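Long-range contact in L-asparagine oxygenase (Streptomyces coelicolor, PDB 2OG5), which catalyses the iron(II)- and 2-oxoglutarate-dependent 3-hydroxylation of L-asparagine, supplying (2S,3S)-3-hydroxyasparagine for assembly of the calcium-dependent lipopeptide antibiotic: residues A210-V215 with N306-H311. Numbering follows the deposited sequence.
Sequences ACVRRV and NRVTVH. With NA (sodium ion), chain B.
V308 packs against C211, V212 and R213 where one strand turns into a helix, showing how an antiparallel pair can continue past a strand's end. Its CG2 lies 4.0 Å from C211 SG, its CB meets V212 CG1, the two valines lying roughly perpendicular, and its CG1 sits over one face of the R213 guanidinium, toward the rim. R213 reaches V308 by stretching its chain out straight to NE; its tip is held by a salt bridge to D259 and by G95 and S94. The chi1 of C211 (-173°) turns SG to the side of its own carbonyl carbon, where it caps helix 212-215 by accepting from R213 N at 3.5 Å; the same sulfur lies 3.5 Å from T309 OG1. V212 N donates almost straight to V308 O (2.9 Å, 169° at the hydrogen). A210 and V310 form the hydrogen-bonded pair, and on their face A210 CB touches V310 CG2 at 3.9 Å. H311 NE2 binds the sodium ion at 2.1 Å, with H179 and E181, in the iron site of this jelly-roll oxygenase. In the four-stranded antiparallel sheet, strand 309-313 runs between 207-211 and 176-179, while F287 of helix 274-290 packs on A210 and V310.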
loop_
_atom_site.group_PDB
_atom_site.type_symbol
_atom_site.label_atom_id
_atom_site.label_comp_id
_atom_site.label_asym_id
_atom_site.label_seq_id
_atom_site.Cartn_x
_atom_site.Cartn_y
_atom_site.Cartn_z
ATOM N N ALA A 210 3.620 4.114 10.464
ATOM C CA ALA A 210 4.735 4.381 11.379
ATOM C C ALA A 210 6.065 4.040 10.721
ATOM O O ALA A 210 6.247 2.940 10.213
ATOM C CB ALA A 210 4.571 3.592 12.654
ATOM N N CYS A 211 6.993 4.988 10.754
ATOM C CA CYS A 211 8.253 4.867 10.030
ATOM C C CYS A 211 9.385 4.531 10.971
ATOM O O CYS A 211 9.505 5.124 12.056
ATOM C CB CYS A 211 8.537 6.172 9.289
ATOM S SG CYS A 211 9.959 6.139 8.176
ATOM N N VAL A 212 10.223 3.587 10.556
ATOM C CA VAL A 212 11.414 3.217 11.328
ATOM C C VAL A 212 12.320 4.430 11.592
ATOM O O VAL A 212 13.035 4.456 12.599
ATOM C CB VAL A 212 12.222 2.092 10.639
ATOM C CG1 VAL A 212 12.889 2.588 9.366
ATOM C CG2 VAL A 212 13.262 1.499 11.604
ATOM N N ARG A 213 12.271 5.444 10.727
ATOM C CA ARG A 213 13.065 6.674 10.927
ATOM C C ARG A 213 12.666 7.470 12.175
ATOM O O ARG A 213 13.513 8.129 12.789
ATOM C CB ARG A 213 12.984 7.592 9.702
ATOM C CG ARG A 213 13.635 6.997 8.469
ATOM C CD ARG A 213 13.445 7.834 7.215
ATOM N NE ARG A 213 14.170 7.184 6.128
ATOM C CZ ARG A 213 13.753 7.086 4.864
ATOM N NH1 ARG A 213 12.615 7.615 4.467
ATOM N NH2 ARG A 213 14.501 6.443 3.985
ATOM N N ARG A 214 11.381 7.431 12.529
ATOM C CA ARG A 214 10.899 8.088 13.744
ATOM C C ARG A 214 11.251 7.299 14.984
ATOM O O ARG A 214 11.448 7.892 16.036
ATOM C CB ARG A 214 9.381 8.289 13.740
ATOM C CG ARG A 214 8.826 9.197 12.660
ATOM C CD ARG A 214 9.280 10.630 12.841
ATOM N NE ARG A 214 8.471 11.576 12.072
ATOM C CZ ARG A 214 8.737 12.875 11.971
ATOM N NH1 ARG A 214 9.779 13.402 12.605
ATOM N NH2 ARG A 214 7.950 13.661 11.248
ATOM N N VAL A 215 11.303 5.972 14.891
ATOM C CA VAL A 215 11.465 5.162 16.098
ATOM C C VAL A 215 12.893 4.732 16.402
ATOM O O VAL A 215 13.239 4.623 17.578
ATOM C CB VAL A 215 10.532 3.924 16.138
ATOM C CG1 VAL A 215 9.093 4.328 15.805
ATOM C CG2 VAL A 215 10.995 2.846 15.229
ATOM N N ASN A 306 7.051 1.066 1.708
ATOM C CA ASN A 306 7.008 -0.203 2.414
ATOM C C ASN A 306 8.377 -0.724 2.815
ATOM O O ASN A 306 8.456 -1.748 3.518
ATOM C CB ASN A 306 6.291 -1.244 1.536
ATOM C CG ASN A 306 5.856 -2.487 2.307
ATOM O OD1 ASN A 306 5.279 -2.389 3.404
ATOM N ND2 ASN A 306 6.091 -3.664 1.722
ATOM N N ARG A 307 9.445 -0.053 2.382
ATOM C CA ARG A 307 10.804 -0.406 2.831
ATOM C C ARG A 307 11.076 0.104 4.249
ATOM O O ARG A 307 11.868 -0.504 4.980
ATOM C CB ARG A 307 11.883 0.193 1.915
ATOM C CG ARG A 307 12.214 -0.555 0.629
ATOM C CD ARG A 307 11.290 -0.233 -0.513
ATOM N NE ARG A 307 11.216 1.189 -0.838
ATOM C CZ ARG A 307 11.894 1.813 -1.799
ATOM N NH1 ARG A 307 12.706 1.162 -2.612
ATOM N NH2 ARG A 307 11.735 3.114 -1.969
ATOM N N VAL A 308 10.435 1.212 4.631
ATOM C CA VAL A 308 10.750 1.901 5.886
ATOM C C VAL A 308 9.540 2.157 6.785
ATOM O O VAL A 308 9.707 2.576 7.930
ATOM C CB VAL A 308 11.472 3.244 5.642
ATOM C CG1 VAL A 308 12.866 3.008 5.081
ATOM C CG2 VAL A 308 10.654 4.160 4.744
ATOM N N THR A 309 8.335 1.889 6.292
ATOM C CA THR A 309 7.118 2.254 7.000
ATOM C C THR A 309 6.164 1.080 7.070
ATOM O O THR A 309 5.882 0.458 6.041
ATOM C CB THR A 309 6.461 3.462 6.304
ATOM O OG1 THR A 309 7.374 4.556 6.367
ATOM C CG2 THR A 309 5.142 3.888 6.961
ATOM N N VAL A 310 5.697 0.786 8.282
ATOM C CA VAL A 310 4.629 -0.174 8.522
ATOM C C VAL A 310 3.288 0.541 8.549
ATOM O O VAL A 310 3.223 1.751 8.773
ATOM C CB VAL A 310 4.829 -0.933 9.847
ATOM C CG1 VAL A 310 6.119 -1.759 9.811
ATOM C CG2 VAL A 310 4.858 0.026 11.063
ATOM N N HIS A 311 2.213 -0.197 8.294
ATOM C CA HIS A 311 0.882 0.402 8.388
ATOM C C HIS A 311 -0.091 -0.524 9.081
ATOM O O HIS A 311 0.115 -1.736 9.186
ATOM C CB HIS A 311 0.364 0.815 7.005
ATOM C CG HIS A 311 0.038 -0.334 6.108
ATOM N ND1 HIS A 311 0.995 -0.993 5.362
ATOM C CD2 HIS A 311 -1.141 -0.942 5.833
ATOM C CE1 HIS A 311 0.418 -1.954 4.665
ATOM N NE2 HIS A 311 -0.875 -1.950 4.936
HETATM NA NA NA B . -1.408 -3.922 4.429
HETATM O O HOH W 1 -2.228 -5.649 4.012
HETATM O O HOH W 2 -3.327 -3.541 5.000
HETATM O O HOH W 3 -2.772 -2.693 2.666
#